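Local coordinates for protein omega transaminase (Pseudomonas sp., PDB 5LHA) that probably catalyses the reversible transfer of amino groups between amines and carbonyl compounds, using a pyridoxal phosphate cofactor that is captured here in its aminated pyridoxamine phosphate form, at residues 151-156 against 185-190; 192-197 against 391-396; 204-209 against 241-246; 375-380 against 452-457. One frame throughout, in Å; residues are numbered along the deposited sequence.

Contact 1: 151-156 against 185-190; sequences LSLRNG and HLLDTP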
loop_
_atom_site.group_PDB
_atom_site.type_symbol
_atom_site.label_atom_id
_atom_site.label_comp_id
_atom_site.label_asym_id
_atom_site.label_seq_id
_atom_site.Cartn_x
_atom_site.Cartn_y
_atom_site.Cartn_z
ATOM N N LEU A 151 9.346 -10.164 7.075
ATOM C CA LEU A 151 10.763 -10.078 6.753
ATOM C C LEU A 151 11.173 -11.251 5.869
ATOM O O LEU A 151 10.672 -12.365 6.024
ATOM C CB LEU A 151 11.627 -10.084 8.022
ATOM C CG LEU A 151 11.365 -9.026 9.102
ATOM C CD1 LEU A 151 12.281 -9.212 10.320
ATOM C CD2 LEU A 151 11.499 -7.613 8.557
ATOM N N SER A 152 12.119 -11.002 4.965
ATOM C CA SER A 152 12.700 -12.074 4.165
ATOM C C SER A 152 14.117 -11.658 3.792
ATOM O O SER A 152 14.570 -10.553 4.120
ATOM C CB SER A 152 11.841 -12.414 2.929
ATOM O OG SER A 152 11.797 -11.366 1.967
ATOM N N LEU A 153 14.818 -12.568 3.120
ATOM C CA LEU A 153 16.238 -12.454 2.841
ATOM C C LEU A 153 16.476 -12.155 1.368
ATOM O O LEU A 153 15.701 -12.560 0.497
ATOM C CB LEU A 153 16.971 -13.748 3.214
ATOM C CG LEU A 153 16.777 -14.279 4.641
ATOM C CD1 LEU A 153 17.553 -15.576 4.851
ATOM C CD2 LEU A 153 17.222 -13.233 5.638
ATOM N N ARG A 154 17.570 -11.449 1.105
ATOM C CA ARG A 154 18.015 -11.250 -0.262
ATOM C C ARG A 154 18.248 -12.594 -0.929
ATOM O O ARG A 154 18.647 -13.568 -0.284
ATOM C CB ARG A 154 19.295 -10.423 -0.290
ATOM C CG ARG A 154 19.051 -8.931 -0.276
ATOM C CD ARG A 154 20.359 -8.161 -0.269
ATOM N NE ARG A 154 20.244 -6.891 -0.973
ATOM C CZ ARG A 154 19.903 -5.745 -0.398
ATOM N NH1 ARG A 154 19.640 -5.706 0.902
ATOM N NH2 ARG A 154 19.828 -4.637 -1.129
ATOM N N ASN A 155 17.967 -12.641 -2.234
ATOM C CA ASN A 155 18.099 -13.848 -3.051
ATOM C C ASN A 155 17.133 -14.944 -2.616
ATOM O O ASN A 155 17.206 -16.072 -3.115
ATOM C CB ASN A 155 19.549 -14.346 -3.063
ATOM C CG ASN A 155 20.445 -13.486 -3.943
ATOM O OD1 ASN A 155 20.606 -12.286 -3.714
ATOM N ND2 ASN A 155 21.029 -14.102 -4.964
ATOM N N GLY A 156 16.248 -14.638 -1.672
ATOM C CA GLY A 156 15.242 -15.605 -1.285
ATOM C C GLY A 156 14.176 -15.718 -2.361
ATOM O O GLY A 156 13.825 -14.745 -3.026
ATOM N N HIS A 185 10.063 -6.396 4.068
ATOM C CA HIS A 185 11.403 -5.865 4.275
ATOM C C HIS A 185 12.467 -6.938 4.106
ATOM O O HIS A 185 12.332 -8.048 4.626
ATOM C CB HIS A 185 11.511 -5.212 5.658
ATOM C CG HIS A 185 10.610 -4.027 5.829
ATOM N ND1 HIS A 185 9.305 -4.134 6.261
ATOM C CD2 HIS A 185 10.820 -2.709 5.590
ATOM C CE1 HIS A 185 8.757 -2.932 6.304
ATOM N NE2 HIS A 185 9.654 -2.050 5.901
ATOM N N LEU A 186 13.535 -6.592 3.388
ATOM C CA LEU A 186 14.590 -7.540 3.060
ATOM C C LEU A 186 15.774 -7.416 4.010
ATOM O O LEU A 186 16.155 -6.316 4.419
ATOM C CB LEU A 186 15.081 -7.354 1.623
ATOM C CG LEU A 186 14.226 -7.986 0.535
ATOM C CD1 LEU A 186 14.916 -7.834 -0.808
ATOM C CD2 LEU A 186 13.988 -9.429 0.845
ATOM N N LEU A 187 16.360 -8.560 4.336
ATOM C CA LEU A 187 17.585 -8.656 5.107
ATOM C C LEU A 187 18.665 -9.232 4.204
ATOM O O LEU A 187 18.367 -9.934 3.240
ATOM C CB LEU A 187 17.376 -9.550 6.335
ATOM C CG LEU A 187 16.159 -9.174 7.179
ATOM C CD1 LEU A 187 15.739 -10.312 8.073
ATOM C CD2 LEU A 187 16.483 -7.945 8.013
ATOM N N ASP A 188 19.922 -8.924 4.503
ATOM C CA ASP A 188 21.007 -9.495 3.721
ATOM C C ASP A 188 21.118 -10.990 3.983
ATOM O O ASP A 188 20.730 -11.490 5.040
ATOM C CB ASP A 188 22.336 -8.797 4.033
ATOM C CG ASP A 188 22.504 -7.494 3.270
ATOM O OD1 ASP A 188 22.576 -7.542 2.023
ATOM O OD2 ASP A 188 22.577 -6.422 3.908
ATOM N N THR A 189 21.593 -11.686 3.020
ATOM C CA THR A 189 21.684 -13.115 3.284
ATOM C C THR A 189 23.101 -13.490 3.711
ATOM O O THR A 189 24.071 -12.878 3.249
ATOM C CB THR A 189 21.286 -13.925 2.047
ATOM O OG1 THR A 189 21.474 -15.320 2.304
ATOM C CG2 THR A 189 22.120 -13.521 0.833
ATOM N N PRO A 190 23.270 -14.461 4.615
ATOM C CA PRO A 190 24.628 -14.858 5.018
ATOM C C PRO A 190 25.336 -15.663 3.935
ATOM O O PRO A 190 25.458 -16.893 4.009
ATOM C CB PRO A 190 24.386 -15.666 6.296
ATOM C CG PRO A 190 23.021 -16.206 6.128
ATOM C CD PRO A 190 22.239 -15.152 5.408
HETATM O O HOH W 1 10.404 -9.001 2.153
#
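Leu-151, Ser-152 and Leu-153 pair in parallel with His-185, Leu-186 and Leu-187, the two short strand axes approaching to 4.5 Å and twisted by 40°. The backbone bonds alternate between the chains: Ser-152 N donates to His-185 O (3.0 Å), Leu-187 N to Ser-152 O (2.7 Å) and Arg-154 N to Leu-187 O (2.7 Å). Apolar leucines suit the face that helix 202-220 covers, where Leu-213 packs on Leu-151 and Leu-187. There CD2 of Leu-153 rests on CB of Leu-187 at 3.8 Å, while CD1 of Leu-187 reaches CB of Leu-151 at 4.1 Å. The other face carries Ser-152, whose chi1 of 67° sets OG between the backbone N and the carbonyl carbon, tight against CD2 of Leu-186 at 3.1 Å. This small hydroxyl is hydrogen-bonded with Val-167 O and accepts a hydrogen bond from a water that also donates weakly to His-185 O. Beyond the strands, Arg-154 and Asp-188 run alongside each other, their flat groups 18° apart. OD1 of Asp-188 lies well off the guanidinium plane, 3.6 Å from NH1 of Arg-154, so the pair is a long one, held by charge without a directed N-H; OD2 bonds to Gln-212. Strands 149-153 and 184-187, with helix 162-166 between them, form a beta-alpha-beta unit at one margin of the large-domain sheet of a fold type I aminotransferase.

Contact 2: 192-197 against 391-396; sequences LYRNPW and DLVSDK
A bridge between the large domain and the small-domain sheet of this fold type I enzyme is made where Tyr-193 and Arg-194, in the loop before helix 202-220, meet Asp-391 and Val-393 on strand 387-393. Arg-194 reaches out with its chain extended from CG to NE and grips the carboxylate of Asp-391 end-on. NH1 donates to OD2 of Asp-391 at 2.8 Å with an N-H...O angle of 151°, and NH2 donates to OD1 of Asp-391 at 3.1 Å. Both oxygens lie near the guanidinium plane, but the two flat groups are turned 41° apart. OD2 is met on its syn side, and with this tilt NH1 comes somewhat out of the carboxylate plane and NH2 from above it. The guanidinium is held further by NE, which bonds to Arg-399 O. A flat ring with a polar end suits Tyr-193: its CD2 lies over one guanidinium face, its edge meets CG1 of Val-393, 3.6 Å from OH of Tyr-193, and its hydroxyl bonds to a water that donates weakly to Lys-396 O. The same valine methyl touches NH2 of Arg-194 at 3.4 Å. Asp-391 is buried, and its OD2 makes a second salt bridge with Arg-382, so two positive groups share one carboxylate and are likely to keep it ionised inside the protein.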
loop_
_atom_site.group_PDB
_atom_site.type_symbol
_atom_site.label_atom_id
_atom_site.label_comp_id
_atom_site.label_asym_id
_atom_site.label_seq_id
_atom_site.Cartn_x
_atom_site.Cartn_y
_atom_site.Cartn_z
ATOM N N LEU A 192 28.687 -16.231 1.852
ATOM C CA LEU A 192 30.125 -16.025 2.010
ATOM C C LEU A 192 30.765 -15.488 0.731
ATOM O O LEU A 192 31.671 -14.647 0.788
ATOM C CB LEU A 192 30.789 -17.342 2.413
ATOM C CG LEU A 192 30.580 -17.874 3.827
ATOM C CD1 LEU A 192 30.577 -19.400 3.803
ATOM C CD2 LEU A 192 31.679 -17.350 4.727
ATOM N N TYR A 193 30.279 -15.929 -0.432
ATOM C CA TYR A 193 30.915 -15.539 -1.684
ATOM C C TYR A 193 30.679 -14.060 -2.000
ATOM O O TYR A 193 31.576 -13.387 -2.521
ATOM C CB TYR A 193 30.432 -16.443 -2.824
ATOM C CG TYR A 193 31.365 -16.430 -4.015
ATOM C CD1 TYR A 193 32.680 -16.881 -3.897
ATOM C CD2 TYR A 193 30.951 -15.932 -5.245
ATOM C CE1 TYR A 193 33.547 -16.853 -4.977
ATOM C CE2 TYR A 193 31.813 -15.907 -6.334
ATOM C CZ TYR A 193 33.110 -16.365 -6.194
ATOM O OH TYR A 193 33.972 -16.329 -7.270
ATOM N N ARG A 194 29.484 -13.536 -1.708
ATOM C CA ARG A 194 29.149 -12.130 -1.965
ATOM C C ARG A 194 28.325 -11.600 -0.800
ATOM O O ARG A 194 27.191 -12.047 -0.605
ATOM C CB ARG A 194 28.366 -11.960 -3.270
ATOM C CG ARG A 194 29.105 -12.326 -4.545
ATOM C CD ARG A 194 28.307 -11.890 -5.769
ATOM N NE ARG A 194 28.937 -12.307 -7.020
ATOM C CZ ARG A 194 28.812 -13.515 -7.565
ATOM N NH1 ARG A 194 28.069 -14.450 -6.980
ATOM N NH2 ARG A 194 29.432 -13.783 -8.707
ATOM N N ASN A 195 28.862 -10.637 -0.049
ATOM C CA ASN A 195 28.124 -10.017 1.046
ATOM C C ASN A 195 28.664 -8.612 1.269
ATOM O O ASN A 195 29.790 -8.307 0.866
ATOM C CB ASN A 195 28.190 -10.862 2.334
ATOM C CG ASN A 195 29.606 -11.103 2.825
ATOM O OD1 ASN A 195 30.188 -10.269 3.515
ATOM N ND2 ASN A 195 30.163 -12.258 2.476
ATOM N N PRO A 196 27.870 -7.725 1.883
ATOM C CA PRO A 196 28.303 -6.324 2.059
ATOM C C PRO A 196 29.595 -6.118 2.842
ATOM O O PRO A 196 30.190 -5.040 2.731
ATOM C CB PRO A 196 27.122 -5.692 2.812
ATOM C CG PRO A 196 25.961 -6.507 2.436
ATOM C CD PRO A 196 26.447 -7.909 2.217
ATOM N N TRP A 197 30.034 -7.078 3.647
ATOM C CA TRP A 197 31.227 -6.912 4.465
ATOM C C TRP A 197 32.462 -7.546 3.851
ATOM O O TRP A 197 33.528 -7.514 4.475
ATOM C CB TRP A 197 30.985 -7.487 5.863
ATOM C CG TRP A 197 29.770 -6.887 6.492
ATOM C CD1 TRP A 197 29.711 -5.753 7.250
ATOM C CD2 TRP A 197 28.422 -7.353 6.361
ATOM N NE1 TRP A 197 28.412 -5.499 7.620
ATOM C CE2 TRP A 197 27.601 -6.469 7.090
ATOM C CE3 TRP A 197 27.832 -8.442 5.710
ATOM C CZ2 TRP A 197 26.220 -6.640 7.187
ATOM C CZ3 TRP A 197 26.460 -8.610 5.808
ATOM C CH2 TRP A 197 25.672 -7.714 6.540
ATOM N N ASP A 391 29.273 -21.027 -9.486
ATOM C CA ASP A 391 29.132 -19.582 -9.633
ATOM C C ASP A 391 30.153 -19.060 -10.648
ATOM O O ASP A 391 31.357 -19.011 -10.371
ATOM C CB ASP A 391 29.270 -18.896 -8.277
ATOM C CG ASP A 391 28.650 -17.524 -8.271
ATOM O OD1 ASP A 391 28.810 -16.795 -9.280
ATOM O OD2 ASP A 391 27.962 -17.196 -7.275
ATOM N N LEU A 392 29.667 -18.634 -11.811
ATOM C CA LEU A 392 30.535 -18.179 -12.884
ATOM C C LEU A 392 30.707 -16.668 -12.777
ATOM O O LEU A 392 29.727 -15.929 -12.632
ATOM C CB LEU A 392 29.968 -18.559 -14.255
ATOM C CG LEU A 392 29.564 -20.014 -14.544
ATOM C CD1 LEU A 392 29.009 -20.133 -15.955
ATOM C CD2 LEU A 392 30.714 -21.010 -14.338
ATOM N N VAL A 393 31.959 -16.221 -12.818
ATOM C CA VAL A 393 32.313 -14.821 -12.663
ATOM C C VAL A 393 33.165 -14.396 -13.847
ATOM O O VAL A 393 33.784 -15.217 -14.530
ATOM C CB VAL A 393 33.065 -14.559 -11.345
ATOM C CG1 VAL A 393 32.250 -15.052 -10.178
ATOM C CG2 VAL A 393 34.429 -15.238 -11.377
ATOM N N SER A 394 33.185 -13.087 -14.089
ATOM C CA SER A 394 34.101 -12.515 -15.067
ATOM C C SER A 394 35.461 -12.193 -14.467
ATOM O O SER A 394 36.449 -12.107 -15.211
ATOM C CB SER A 394 33.491 -11.252 -15.686
ATOM O OG SER A 394 32.865 -10.446 -14.702
ATOM N N ASP A 395 35.531 -12.043 -13.144
ATOM C CA ASP A 395 36.747 -11.623 -12.455
ATOM C C ASP A 395 36.820 -12.372 -11.138
ATOM O O ASP A 395 35.904 -12.276 -10.314
ATOM C CB ASP A 395 36.757 -10.104 -12.223
ATOM C CG ASP A 395 38.040 -9.609 -11.554
ATOM O OD1 ASP A 395 38.407 -10.119 -10.474
ATOM O OD2 ASP A 395 38.685 -8.691 -12.107
ATOM N N LYS A 396 37.920 -13.105 -10.938
ATOM C CA LYS A 396 38.083 -13.878 -9.711
ATOM C C LYS A 396 38.184 -12.970 -8.488
ATOM O O LYS A 396 37.606 -13.274 -7.438
ATOM C CB LYS A 396 39.310 -14.791 -9.825
ATOM C CG LYS A 396 39.141 -15.961 -10.817
ATOM C CD LYS A 396 40.419 -16.796 -10.987
ATOM C CE LYS A 396 41.597 -15.970 -11.521
ATOM N NZ LYS A 396 41.431 -15.475 -12.934
HETATM O O HOH W 2 36.439 -16.445 -6.673
#

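Contact 3: 204-209 against 241-246; sequences ALTAHC and VPPADY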
loop_
_atom_site.group_PDB
_atom_site.type_symbol
_atom_site.label_atom_id
_atom_site.label_comp_id
_atom_site.label_asym_id
_atom_site.label_seq_id
_atom_site.Cartn_x
_atom_site.Cartn_y
_atom_site.Cartn_z
ATOM N N ALA A 204 31.766 -14.757 11.835
ATOM C CA ALA A 204 31.699 -13.308 11.705
ATOM C C ALA A 204 30.579 -12.877 10.763
ATOM O O ALA A 204 29.981 -11.815 10.963
ATOM C CB ALA A 204 33.043 -12.763 11.231
ATOM N N LEU A 205 30.284 -13.683 9.737
ATOM C CA LEU A 205 29.227 -13.338 8.786
ATOM C C LEU A 205 27.843 -13.523 9.397
ATOM O O LEU A 205 26.934 -12.724 9.145
ATOM C CB LEU A 205 29.371 -14.173 7.509
ATOM C CG LEU A 205 28.404 -13.892 6.355
ATOM C CD1 LEU A 205 28.491 -12.446 5.867
ATOM C CD2 LEU A 205 28.685 -14.840 5.220
ATOM N N THR A 206 27.642 -14.609 10.141
ATOM C CA THR A 206 26.393 -14.781 10.872
ATOM C C THR A 206 26.142 -13.618 11.819
ATOM O O THR A 206 25.022 -13.100 11.894
ATOM C CB THR A 206 26.416 -16.095 11.647
ATOM O OG1 THR A 206 26.442 -17.190 10.727
ATOM C CG2 THR A 206 25.197 -16.218 12.560
ATOM N N ALA A 207 27.186 -13.190 12.541
ATOM C CA ALA A 207 27.043 -12.123 13.528
ATOM C C ALA A 207 26.656 -10.797 12.878
ATOM O O ALA A 207 25.814 -10.061 13.408
ATOM C CB ALA A 207 28.341 -11.978 14.324
ATOM N N HIS A 208 27.277 -10.467 11.742
ATOM C CA HIS A 208 26.892 -9.276 10.990
ATOM C C HIS A 208 25.412 -9.330 10.618
ATOM O O HIS A 208 24.684 -8.338 10.754
ATOM C CB HIS A 208 27.756 -9.146 9.733
ATOM C CG HIS A 208 29.151 -8.672 9.998
ATOM N ND1 HIS A 208 29.432 -7.512 10.686
ATOM C CD2 HIS A 208 30.348 -9.210 9.660
ATOM C CE1 HIS A 208 30.743 -7.356 10.762
ATOM N NE2 HIS A 208 31.322 -8.375 10.150
ATOM N N CYS A 209 24.952 -10.492 10.140
ATOM C CA CYS A 209 23.587 -10.596 9.639
ATOM C C CYS A 209 22.580 -10.486 10.779
ATOM O O CYS A 209 21.585 -9.757 10.670
ATOM C CB CYS A 209 23.414 -11.921 8.893
ATOM S SG CYS A 209 24.344 -12.039 7.342
ATOM N N VAL A 241 24.291 -21.700 0.972
ATOM C CA VAL A 241 24.260 -22.480 2.213
ATOM C C VAL A 241 24.650 -21.532 3.348
ATOM O O VAL A 241 25.798 -21.064 3.377
ATOM C CB VAL A 241 25.215 -23.678 2.142
ATOM C CG1 VAL A 241 25.054 -24.560 3.379
ATOM C CG2 VAL A 241 24.989 -24.486 0.874
ATOM N N PRO A 242 23.742 -21.224 4.275
ATOM C CA PRO A 242 24.094 -20.324 5.370
ATOM C C PRO A 242 25.078 -21.001 6.303
ATOM O O PRO A 242 25.183 -22.239 6.312
ATOM C CB PRO A 242 22.749 -20.068 6.065
ATOM C CG PRO A 242 21.966 -21.279 5.778
ATOM C CD PRO A 242 22.353 -21.693 4.383
ATOM N N PRO A 243 25.839 -20.228 7.073
ATOM C CA PRO A 243 26.658 -20.818 8.138
ATOM C C PRO A 243 25.806 -21.565 9.160
ATOM O O PRO A 243 24.603 -21.332 9.311
ATOM C CB PRO A 243 27.355 -19.605 8.763
ATOM C CG PRO A 243 27.347 -18.569 7.683
ATOM C CD PRO A 243 26.060 -18.777 6.942
ATOM N N ALA A 244 26.456 -22.497 9.858
ATOM C CA ALA A 244 25.731 -23.443 10.696
ATOM C C ALA A 244 25.035 -22.774 11.872
ATOM O O ALA A 244 24.010 -23.275 12.349
ATOM C CB ALA A 244 26.682 -24.515 11.204
ATOM N N ASP A 245 25.587 -21.680 12.384
ATOM C CA ASP A 245 24.981 -20.988 13.512
ATOM C C ASP A 245 23.951 -19.939 13.099
ATOM O O ASP A 245 23.345 -19.314 13.974
ATOM C CB ASP A 245 26.072 -20.350 14.380
ATOM C CG ASP A 245 27.049 -19.523 13.571
ATOM O OD1 ASP A 245 27.113 -19.714 12.337
ATOM O OD2 ASP A 245 27.747 -18.674 14.165
ATOM N N TYR A 246 23.740 -19.718 11.799
ATOM C CA TYR A 246 22.813 -18.669 11.377
ATOM C C TYR A 246 21.366 -18.993 11.745
ATOM O O TYR A 246 20.670 -18.164 12.344
ATOM C CB TYR A 246 22.937 -18.412 9.877
ATOM C CG TYR A 246 21.953 -17.366 9.392
ATOM C CD1 TYR A 246 22.104 -16.029 9.746
ATOM C CD2 TYR A 246 20.877 -17.713 8.583
ATOM C CE1 TYR A 246 21.211 -15.066 9.310
ATOM C CE2 TYR A 246 19.982 -16.754 8.138
ATOM C CZ TYR A 246 20.155 -15.434 8.504
ATOM O OH TYR A 246 19.264 -14.481 8.064
#
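Thr-206 turns its OG1 beside the backbone N (chi1 -66°), and Asp-245 bends its carboxylate in between its own backbone N and carbonyl carbon (chi1 50°), bringing OG1 of Thr-206 to 3.1 Å from OD1 of Asp-245. The contact packs helix 202-220 against the turn that leads into helix 246-256, in the alpha/beta large domain of the class III aminotransferase fold. The one proton of the threonine hydroxyl may serve either Asp-245 or Pro-202 O, one turn back along its own helix, so the bond across the contact is not settled. Threonine suits the spot because its two branches do different work. OG1 also lies close to CB of Pro-243, at 3.2 Å, while the methyl CG2 lies 3.6 Å from CA of Tyr-246 and at the edge of its ring, near the ring plane. The turn is closed by Tyr-246 N bonding to Pro-243 O. With an alanine at Asp-245, the Thr-206 hydroxyl would be likely to lose a possible carboxylate acceptor while keeping Pro-202 O, and CB and CG2 of Thr-206 would lose the cover of the carboxylate. Further along the helix, CB of Cys-209 touches CE1 of Tyr-246 at 3.9 Å.

Contact 4: 375-380 against 452-457; sequences YAVVGE and AAFARC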
loop_
_atom_site.group_PDB
_atom_site.type_symbol
_atom_site.label_atom_id
_atom_site.label_comp_id
_atom_site.label_asym_id
_atom_site.label_seq_id
_atom_site.Cartn_x
_atom_site.Cartn_y
_atom_site.Cartn_z
ATOM N N TYR A 375 39.532 -23.680 -14.377
ATOM C CA TYR A 375 38.792 -22.785 -15.260
ATOM C C TYR A 375 38.609 -21.431 -14.590
ATOM O O TYR A 375 38.023 -21.344 -13.505
ATOM C CB TYR A 375 37.445 -23.405 -15.636
ATOM C CG TYR A 375 37.566 -24.642 -16.500
ATOM C CD1 TYR A 375 37.881 -24.538 -17.850
ATOM C CD2 TYR A 375 37.377 -25.910 -15.968
ATOM C CE1 TYR A 375 37.994 -25.658 -18.647
ATOM C CE2 TYR A 375 37.489 -27.043 -16.763
ATOM C CZ TYR A 375 37.795 -26.909 -18.101
ATOM O OH TYR A 375 37.905 -28.030 -18.891
ATOM N N ALA A 376 39.147 -20.382 -15.220
ATOM C CA ALA A 376 39.021 -19.033 -14.673
ATOM C C ALA A 376 37.566 -18.643 -14.435
ATOM O O ALA A 376 37.246 -17.993 -13.432
ATOM C CB ALA A 376 39.698 -18.024 -15.605
ATOM N N VAL A 377 36.667 -19.039 -15.341
ATOM C CA VAL A 377 35.277 -18.602 -15.245
ATOM C C VAL A 377 34.567 -19.216 -14.039
ATOM O O VAL A 377 33.543 -18.687 -13.592
ATOM C CB VAL A 377 34.541 -18.911 -16.568
ATOM C CG1 VAL A 377 34.273 -20.410 -16.717
ATOM C CG2 VAL A 377 33.245 -18.120 -16.666
ATOM N N VAL A 378 35.102 -20.297 -13.477
ATOM C CA VAL A 378 34.509 -20.963 -12.318
ATOM C C VAL A 378 34.953 -20.232 -11.055
ATOM O O VAL A 378 36.093 -20.380 -10.609
ATOM C CB VAL A 378 34.902 -22.444 -12.267
ATOM C CG1 VAL A 378 34.279 -23.127 -11.053
ATOM C CG2 VAL A 378 34.489 -23.147 -13.555
ATOM N N GLY A 379 34.036 -19.488 -10.445
ATOM C CA GLY A 379 34.351 -18.751 -9.233
ATOM C C GLY A 379 34.435 -19.602 -7.984
ATOM O O GLY A 379 35.473 -19.626 -7.319
ATOM N N GLU A 380 33.361 -20.321 -7.673
ATOM C CA GLU A 380 33.372 -21.330 -6.618
ATOM C C GLU A 380 32.267 -22.340 -6.909
ATOM O O GLU A 380 31.395 -22.113 -7.753
ATOM C CB GLU A 380 33.177 -20.729 -5.218
ATOM C CG GLU A 380 31.760 -20.251 -4.924
ATOM C CD GLU A 380 31.470 -20.142 -3.425
ATOM O OE1 GLU A 380 32.416 -20.190 -2.611
ATOM O OE2 GLU A 380 30.289 -20.016 -3.056
ATOM N N ALA A 452 33.750 -31.589 -19.565
ATOM C CA ALA A 452 33.711 -31.441 -21.017
ATOM C C ALA A 452 33.126 -30.094 -21.430
ATOM O O ALA A 452 33.641 -29.441 -22.348
ATOM C CB ALA A 452 32.907 -32.582 -21.636
ATOM N N ALA A 453 32.052 -29.661 -20.763
ATOM C CA ALA A 453 31.398 -28.411 -21.142
ATOM C C ALA A 453 32.315 -27.212 -20.932
ATOM O O ALA A 453 32.311 -26.271 -21.735
ATOM C CB ALA A 453 30.095 -28.249 -20.363
ATOM N N PHE A 454 33.085 -27.209 -19.840
ATOM C CA PHE A 454 33.996 -26.100 -19.586
ATOM C C PHE A 454 35.233 -26.161 -20.464
ATOM O O PHE A 454 35.812 -25.116 -20.773
ATOM C CB PHE A 454 34.405 -26.068 -18.116
ATOM C CG PHE A 454 33.344 -25.536 -17.223
ATOM C CD1 PHE A 454 33.122 -24.173 -17.133
ATOM C CD2 PHE A 454 32.549 -26.392 -16.495
ATOM C CE1 PHE A 454 32.136 -23.683 -16.321
ATOM C CE2 PHE A 454 31.560 -25.908 -15.687
ATOM C CZ PHE A 454 31.352 -24.555 -15.596
ATOM N N ALA A 455 35.670 -27.362 -20.856
ATOM C CA ALA A 455 36.733 -27.453 -21.851
ATOM C C ALA A 455 36.278 -26.852 -23.171
ATOM O O ALA A 455 37.057 -26.191 -23.868
ATOM C CB ALA A 455 37.161 -28.908 -22.043
ATOM N N ARG A 456 35.009 -27.054 -23.512
ATOM C CA ARG A 456 34.438 -26.513 -24.734
ATOM C C ARG A 456 34.155 -25.021 -24.604
ATOM O O ARG A 456 34.654 -24.213 -25.399
ATOM C CB ARG A 456 33.162 -27.285 -25.070
ATOM C CG ARG A 456 32.578 -26.991 -26.423
ATOM C CD ARG A 456 33.589 -27.245 -27.505
ATOM N NE ARG A 456 32.958 -27.390 -28.808
ATOM C CZ ARG A 456 32.879 -28.538 -29.470
ATOM N NH1 ARG A 456 33.402 -29.641 -28.946
ATOM N NH2 ARG A 456 32.292 -28.579 -30.661
ATOM N N CYS A 457 33.375 -24.632 -23.592
ATOM C CA CYS A 457 32.805 -23.292 -23.525
ATOM C C CYS A 457 33.234 -22.502 -22.292
ATOM O O CYS A 457 32.650 -21.451 -22.013
ATOM C CB CYS A 457 31.278 -23.381 -23.581
ATOM S SG CYS A 457 30.656 -24.356 -24.977
#
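Tyr-375 and Phe-454 join two parts of the small domain of this fold type I aminotransferase: the turn entering strand 378-384, an outermost strand of its mixed sheet within this chain, and the last helix, 440-457. Tyr-375, the first residue to leave the preceding helix, opens a type I turn in which Val-378 N bonds back to Tyr-375 O. The tight part is aromatic and aliphatic. CB of Phe-454 sits over the middle of the Tyr-375 ring, 3.4 Å from its centroid and only 8° off the normal, a CH-pi contact. The two rings themselves meet obliquely, their planes 37° apart. Two valines meet the Phe-454 ring: CG2 of Val-378 lies over one face, 4.0 Å from the ring centroid, whereas CG1 of Val-377 approaches the edge, 3.9 Å from CE1 of Phe-454. With chi1 at 73°, Val-377 holds that methyl between its backbone N and carbonyl carbon, which places it at the ring edge. A large flat side chain suits the place of Phe-454 because Leu-392 of the sheet and Ile-412 of helix 408-418 pack on it too. Toward solvent the contact thins out: Ala-455 is exposed and offers only a methyl, and the phenol end of Tyr-375 passes alongside it. Replacing Tyr-375 by an alanine would probably uncover CB of Phe-454 and open a gap between the turn and the helix. The tyrosine OH stands 3.1 Å from Ala-455 N, at an angle too poor for a hydrogen bond, and 3.4 Å from CB of Ala-455.

In the fold
Following the chain, contact 1 closes first, when strand 184-187 returns beside strand 149-153. The loop after it opens contact 2 at 192-197, and before that contact closes, helix 202-220 and the turn at 241-246 make contact 3, which is thus nested within contact 2. Contact 4 opens at 375-380, contact 2 closes at 391-396, and contact 4 closes only with the C-terminal helix, so contacts 2 and 4 cross. Pro-190 and Leu-153 of contact 1 pack on Tyr-246 of contact 3, within the large domain. Contact 2 spans to the small-domain sheet, where Asp-391 pairs through its backbone with Gly-379 and Glu-380 of contact 4.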